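Local coordinates for protein extracellular ligand-binding receptor (Rhodopseudomonas palustris, PDB 4F06) that binds p-hydroxybenzoic acid and probably delivers such lignin-derived benzoates to an ABC transporter as its solute-binding protein, at residues V73-G78 with Y296-A301; D232-P237 with L352-L357. All blocks are in the same frame, centred on the assembly; numbering follows the deposited sequence. Where two conformers were deposited one is given.

The two contacts lie on opposite sides of the chain's centre. Their centres are 31 Å apart, and their nearest atoms about 13 Å. Contact 1 belongs to the lobe with the six-stranded sheet. Contact 2 belongs to the lobe built on the larger mixed sheet. Their segments alternate along the chain, as expected when it passes back and forth between two lobes. Each contact borders a different p-hydroxybenzoic acid. In contact 1, Tyr296, Lys297 and Glu300 line one pocket. In contact 2, Asp232 binds the ligand of the other. Helix 283-301 connects the two sites: its first residue, Met283, lines the pocket of Asp232.

Contact 1: V73-G78 with Y296-A301; sequences VQYLAG and YKMIEA. With PHB (p-hydroxybenzoic acid), chain C.
Helix-on-sheet packing in one alpha/beta lobe of the periplasmic binding protein fold sets Tyr75 of strand 75-78 against Met298 and Ile299 of helix 283-301. The backbones stay well apart: Tyr75 CA and Met298 CA, the nearest pair, are 9.4 Å from each other. The tyrosine ring fills the distance. With CG anti to the carbonyl carbon (chi1 -61°) the ring is carried out to the helix, which it meets along CD1, CE1, CE2 and OH.

The two long sides of the ring meet different residues. On one, CE2 of Tyr75 lies 3.6 Å from CG1 of Ile299. On the other is Met298, a selenomethionine with two conformers. The approaches of its CE and SE hold for the one described only. There its chain bends at the last torsion (chi3 -69°) and brings CE back to the tyrosine, 3.7 Å from Tyr75 CD1. Both CE and CG1 come in obliquely to the ring. The selenium makes an oblique Met-aromatic contact: SE of Met298 is 5.2 Å from the centre of the Tyr75 ring, 65° off its normal. The ring end also rests on the helix, with Tyr75 OH 3.7 Å from Met298 CB. No hydrogen bond crosses between the segments, and the touching residues are buried.

Other residues of this helical segment line a p-hydroxybenzoic acid pocket. Lys297 CB is 3.7 Å from C5 of the ligand. The Tyr296 ring presents its edge, with CD2 3.8 Å from ligand O1'. Trp32, another pocket residue, meets the Tyr296 ring edge-to-face.

Helix 308-315 touches both partners, with Ala311 against Tyr75 and Met298. Val40 of strand 39-40 packs on Ile299. Within its sheet, strand 75-78 runs parallel between strands 5-12 and 99-101.

Contact 2: D232-P237 with L352-L357; sequences DVVTEP and LINREL. With PHB (p-hydroxybenzoic acid), chain B.
Val234 and Glu236 meet Asn354 where a loop after strand 226-230 reaches the long strand 351-363. Both belong to the larger-sheet lobe of the periplasmic binding protein fold.

The clear polar link runs through a water. Water 1 donates to Glu236 OE2 (2.8 Å) and accepts from Asn354 N (3.0 Å). The Glu236 chain bends at chi2 (86°), which brings its carboxylate nearer the strand. Val257 N also donates to Glu236 OE2, so this oxygen joins loop, water and a further backbone.

The packing is made by Asn354, whose CB is directed at the loop and whose amide end reaches it. That end lies close to Val234 O and is probably turned over in the model. Val234 CG2 touches the amide group, 4.1 Å from Asn354 CG. The Glu236 carboxylate and Asn354 amide planes are 74° apart. With an alanine in place of Asn354, Val234 CG2 would probably face a gap and Val234 O would be likely to lose a nearby polar partner.

Ligand binding lies at the other end of the loop. Ligand O4, the phenol hydroxyl, donates a 2.7 Å hydrogen bond to Asp232 OD1, which is also hydrogen-bonded to Tyr253 OH.

Contact 1: V73-G78 with Y296-A301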
loop_
_atom_site.group_PDB
_atom_site.type_symbol
_atom_site.label_atom_id
_atom_site.label_comp_id
_atom_site.label_asym_id
_atom_site.label_seq_id
_atom_site.Cartn_x
_atom_site.Cartn_y
_atom_site.Cartn_z
ATOM N N VAL A 73 19.281 -15.918 -0.834
ATOM C CA VAL A 73 17.846 -15.968 -0.595
ATOM C C VAL A 73 17.110 -16.677 -1.725
ATOM O O VAL A 73 17.495 -16.565 -2.894
ATOM C CB VAL A 73 17.223 -14.559 -0.388
ATOM C CG1 VAL A 73 17.902 -13.835 0.772
ATOM C CG2 VAL A 73 17.230 -13.661 -1.644
ATOM N N GLN A 74 16.064 -17.405 -1.343
ATOM C CA GLN A 74 15.194 -18.014 -2.343
ATOM C C GLN A 74 14.077 -17.085 -2.786
ATOM O O GLN A 74 13.463 -17.299 -3.853
ATOM C CB GLN A 74 14.605 -19.330 -1.861
ATOM C CG GLN A 74 15.593 -20.470 -1.815
ATOM C CD GLN A 74 14.867 -21.796 -1.668
ATOM O OE1 GLN A 74 13.733 -21.924 -2.091
ATOM N NE2 GLN A 74 15.525 -22.783 -1.122
ATOM N N TYR A 75 13.757 -16.051 -1.968
ATOM C CA TYR A 75 12.635 -15.134 -2.215
ATOM C C TYR A 75 13.070 -13.746 -1.786
ATOM O O TYR A 75 13.828 -13.615 -0.820
ATOM C CB TYR A 75 11.393 -15.535 -1.378
ATOM C CG TYR A 75 10.908 -16.926 -1.731
ATOM C CD1 TYR A 75 10.061 -17.136 -2.835
ATOM C CD2 TYR A 75 11.401 -18.025 -1.047
ATOM C CE1 TYR A 75 9.725 -18.429 -3.233
ATOM C CE2 TYR A 75 11.065 -19.311 -1.420
ATOM C CZ TYR A 75 10.253 -19.514 -2.520
ATOM O OH TYR A 75 9.916 -20.781 -2.991
ATOM N N LEU A 76 12.556 -12.754 -2.512
ATOM C CA LEU A 76 12.698 -11.346 -2.095
ATOM C C LEU A 76 11.287 -10.822 -1.753
ATOM O O LEU A 76 10.262 -11.372 -2.211
ATOM C CB LEU A 76 13.285 -10.485 -3.243
ATOM C CG LEU A 76 14.778 -10.711 -3.473
ATOM C CD1 LEU A 76 15.183 -10.213 -4.849
ATOM C CD2 LEU A 76 15.571 -9.984 -2.388
ATOM N N ALA A 77 11.237 -9.760 -0.971
ATOM C CA ALA A 77 9.949 -9.216 -0.558
ATOM C C ALA A 77 10.115 -7.779 -0.133
ATOM O O ALA A 77 11.228 -7.340 0.204
ATOM C CB ALA A 77 9.356 -9.997 0.622
ATOM N N GLY A 78 9.004 -7.045 -0.134
ATOM C CA GLY A 78 8.991 -5.702 0.453
ATOM C C GLY A 78 8.747 -4.663 -0.601
ATOM O O GLY A 78 7.796 -4.782 -1.404
ATOM N N TYR A 296 5.236 -18.934 2.470
ATOM C CA TYR A 296 5.104 -20.286 3.060
ATOM C C TYR A 296 4.451 -21.217 2.047
ATOM O O TYR A 296 4.868 -22.385 1.903
ATOM C CB TYR A 296 4.319 -20.228 4.367
ATOM C CG TYR A 296 5.195 -19.832 5.553
ATOM C CD1 TYR A 296 6.184 -18.833 5.468
ATOM C CD2 TYR A 296 4.974 -20.411 6.804
ATOM C CE1 TYR A 296 6.954 -18.498 6.587
ATOM C CE2 TYR A 296 5.711 -20.060 7.915
ATOM C CZ TYR A 296 6.689 -19.092 7.815
ATOM O OH TYR A 296 7.432 -18.721 8.876
ATOM N N LYS A 297 3.421 -20.746 1.335
ATOM C CA LYS A 297 2.804 -21.601 0.316
ATOM C C LYS A 297 3.814 -21.992 -0.786
ATOM O O LYS A 297 3.834 -23.139 -1.234
ATOM C CB LYS A 297 1.603 -20.870 -0.317
ATOM C CG LYS A 297 0.935 -21.674 -1.426
ATOM C CD LYS A 297 0.204 -22.895 -0.946
ATOM C CE LYS A 297 -0.564 -23.501 -2.113
ATOM N NZ LYS A 297 -1.359 -24.626 -1.574
HETATM N N MSE A 298 4.612 -21.028 -1.236
HETATM C CA MSE A 298 5.592 -21.307 -2.311
HETATM C C MSE A 298 6.636 -22.311 -1.830
HETATM O O MSE A 298 6.986 -23.230 -2.571
HETATM C CB MSE A 298 6.277 -20.016 -2.781
HETATM C CG MSE A 298 5.307 -19.168 -3.584
HETATM SE SE MSE A 298 5.963 -17.658 -4.567
HETATM C CE MSE A 298 6.380 -16.607 -2.979
ATOM N N ILE A 299 7.112 -22.175 -0.586
ATOM C CA ILE A 299 8.051 -23.153 -0.045
ATOM C C ILE A 299 7.396 -24.543 0.039
ATOM O O ILE A 299 8.027 -25.515 -0.330
ATOM C CB ILE A 299 8.592 -22.646 1.313
ATOM C CG1 ILE A 299 9.442 -21.373 1.094
ATOM C CG2 ILE A 299 9.418 -23.707 2.025
ATOM C CD1 ILE A 299 9.796 -20.619 2.366
ATOM N N GLU A 300 6.148 -24.647 0.499
ATOM C CA GLU A 300 5.506 -25.979 0.536
ATOM C C GLU A 300 5.389 -26.546 -0.868
ATOM O O GLU A 300 5.692 -27.733 -1.103
ATOM C CB GLU A 300 4.106 -25.935 1.165
ATOM C CG GLU A 300 4.127 -25.661 2.636
ATOM C CD GLU A 300 2.827 -25.920 3.373
ATOM O OE1 GLU A 300 1.707 -25.972 2.789
ATOM O OE2 GLU A 300 2.971 -26.052 4.585
ATOM N N ALA A 301 4.944 -25.717 -1.816
ATOM C CA ALA A 301 4.688 -26.227 -3.169
ATOM C C ALA A 301 5.964 -26.747 -3.814
ATOM O O ALA A 301 5.896 -27.640 -4.659
ATOM C CB ALA A 301 4.115 -25.119 -4.022
HETATM C "C1'" PHB C . 1.942 -22.610 6.096
HETATM O "O1'" PHB C . 2.906 -23.355 5.694
HETATM O "O2'" PHB C . 1.714 -22.274 7.281
HETATM C C1 PHB C . 0.943 -22.145 5.135
HETATM C C2 PHB C . -0.132 -21.358 5.613
HETATM C C3 PHB C . -1.107 -20.938 4.731
HETATM C C4 PHB C . -0.977 -21.270 3.378
HETATM C C5 PHB C . 0.117 -22.024 2.905
HETATM C C6 PHB C . 1.104 -22.486 3.791
HETATM O O4 PHB C . -1.955 -20.819 2.542
#

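Contact 2: D232-P237 with L352-L357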
loop_
_atom_site.group_PDB
_atom_site.type_symbol
_atom_site.label_atom_id
_atom_site.label_comp_id
_atom_site.label_asym_id
_atom_site.label_seq_id
_atom_site.Cartn_x
_atom_site.Cartn_y
_atom_site.Cartn_z
ATOM N N ASP A 232 -3.433 6.123 1.770
ATOM C CA ASP A 232 -2.037 6.525 1.972
ATOM C C ASP A 232 -1.939 7.829 2.733
ATOM O O ASP A 232 -0.937 8.073 3.407
ATOM C CB ASP A 232 -1.394 6.701 0.596
ATOM C CG ASP A 232 -1.578 5.456 -0.235
ATOM O OD1 ASP A 232 -0.821 4.493 -0.058
ATOM O OD2 ASP A 232 -2.557 5.426 -1.019
ATOM N N VAL A 233 -2.943 8.683 2.575
ATOM C CA VAL A 233 -2.855 10.056 3.075
ATOM C C VAL A 233 -3.269 10.179 4.543
ATOM O O VAL A 233 -2.986 11.204 5.167
ATOM C CB VAL A 233 -3.660 10.966 2.119
ATOM C CG1 VAL A 233 -3.638 12.421 2.586
ATOM C CG2 VAL A 233 -3.145 10.838 0.678
ATOM N N VAL A 234 -3.903 9.132 5.103
ATOM C CA VAL A 234 -4.447 9.171 6.455
ATOM C C VAL A 234 -4.108 7.897 7.215
ATOM O O VAL A 234 -4.891 7.375 7.982
ATOM C CB VAL A 234 -5.948 9.461 6.475
ATOM C CG1 VAL A 234 -6.222 10.916 6.098
ATOM C CG2 VAL A 234 -6.696 8.510 5.549
ATOM N N THR A 235 -2.883 7.420 7.075
ATOM C CA THR A 235 -2.473 6.229 7.815
ATOM C C THR A 235 -2.617 6.426 9.312
ATOM O O THR A 235 -2.388 7.509 9.865
ATOM C CB THR A 235 -1.090 5.707 7.456
ATOM O OG1 THR A 235 -0.108 6.679 7.766
ATOM C CG2 THR A 235 -1.025 5.335 5.967
ATOM N N GLU A 236 -3.020 5.345 9.998
ATOM C CA GLU A 236 -3.439 5.437 11.384
ATOM C C GLU A 236 -2.414 6.100 12.299
ATOM O O GLU A 236 -2.808 6.890 13.163
ATOM C CB GLU A 236 -3.921 4.071 11.898
ATOM C CG GLU A 236 -5.304 3.701 11.364
ATOM C CD GLU A 236 -5.269 3.007 10.010
ATOM O OE1 GLU A 236 -4.180 2.898 9.331
ATOM O OE2 GLU A 236 -6.352 2.562 9.600
ATOM N N PRO A 237 -1.109 5.744 12.182
ATOM C CA PRO A 237 -0.174 6.371 13.146
ATOM C C PRO A 237 -0.040 7.869 13.011
ATOM O O PRO A 237 0.407 8.518 13.958
ATOM C CB PRO A 237 1.153 5.669 12.849
ATOM C CG PRO A 237 0.687 4.326 12.292
ATOM C CD PRO A 237 -0.479 4.669 11.412
ATOM N N LEU A 352 -8.742 8.376 17.393
ATOM C CA LEU A 352 -8.967 8.648 15.969
ATOM C C LEU A 352 -8.694 7.418 15.126
ATOM O O LEU A 352 -7.653 6.781 15.277
ATOM C CB LEU A 352 -8.087 9.828 15.509
ATOM C CG LEU A 352 -8.428 11.128 16.230
ATOM C CD1 LEU A 352 -7.340 12.180 16.032
ATOM C CD2 LEU A 352 -9.736 11.672 15.681
ATOM N N ILE A 353 -9.666 7.068 14.278
ATOM C CA ILE A 353 -9.612 5.904 13.430
ATOM C C ILE A 353 -10.103 6.259 12.028
ATOM O O ILE A 353 -10.758 7.286 11.810
ATOM C CB ILE A 353 -10.486 4.740 13.978
ATOM C CG1 ILE A 353 -11.999 5.052 13.881
ATOM C CG2 ILE A 353 -10.062 4.339 15.399
ATOM C CD1 ILE A 353 -12.863 3.824 14.084
ATOM N N ASN A 354 -9.811 5.389 11.053
ATOM C CA ASN A 354 -10.503 5.451 9.750
ATOM C C ASN A 354 -11.673 4.489 9.841
ATOM O O ASN A 354 -11.480 3.262 9.736
ATOM C CB ASN A 354 -9.533 5.058 8.618
ATOM C CG ASN A 354 -8.443 6.104 8.431
ATOM O OD1 ASN A 354 -7.227 5.796 8.518
ATOM N ND2 ASN A 354 -8.830 7.308 8.191
ATOM N N ARG A 355 -12.882 5.018 10.068
ATOM C CA ARG A 355 -14.038 4.146 10.213
ATOM C C ARG A 355 -14.513 3.730 8.823
ATOM O O ARG A 355 -14.818 4.598 7.998
ATOM C CB ARG A 355 -15.162 4.916 10.897
ATOM C CG ARG A 355 -16.447 4.074 11.127
ATOM C CD ARG A 355 -16.261 3.282 12.426
ATOM N NE ARG A 355 -17.399 2.497 12.845
ATOM C CZ ARG A 355 -18.436 2.934 13.557
ATOM N NH1 ARG A 355 -19.411 2.062 13.860
ATOM N NH2 ARG A 355 -18.508 4.209 13.970
ATOM N N GLU A 356 -14.604 2.432 8.558
ATOM C CA GLU A 356 -15.103 1.938 7.259
ATOM C C GLU A 356 -16.616 2.082 7.219
ATOM O O GLU A 356 -17.331 1.533 8.091
ATOM C CB GLU A 356 -14.697 0.472 7.029
ATOM C CG GLU A 356 -13.161 0.331 6.943
ATOM C CD GLU A 356 -12.699 -1.104 6.927
ATOM O OE1 GLU A 356 -13.421 -1.981 7.486
ATOM O OE2 GLU A 356 -11.592 -1.381 6.415
ATOM N N LEU A 357 -17.104 2.797 6.207
ATOM C CA LEU A 357 -18.533 3.142 6.084
ATOM C C LEU A 357 -19.191 2.380 4.931
ATOM O O LEU A 357 -20.406 2.235 4.906
ATOM C CB LEU A 357 -18.698 4.640 5.779
ATOM C CG LEU A 357 -18.108 5.604 6.776
ATOM C CD1 LEU A 357 -18.402 7.017 6.321
ATOM C CD2 LEU A 357 -18.661 5.375 8.168
HETATM C "C1'" PHB B . 4.800 3.694 -4.178
HETATM O "O1'" PHB B . 4.333 2.890 -4.996
HETATM O "O2'" PHB B . 5.907 4.307 -4.368
HETATM C C1 PHB B . 3.995 3.992 -2.952
HETATM C C2 PHB B . 2.598 3.818 -2.963
HETATM C C3 PHB B . 1.850 4.139 -1.855
HETATM C C4 PHB B . 2.453 4.670 -0.735
HETATM C C5 PHB B . 3.820 4.857 -0.708
HETATM C C6 PHB B . 4.604 4.538 -1.811
HETATM O O4 PHB B . 1.757 5.047 0.356
HETATM O O HOH W 1 -8.554 2.663 11.404
#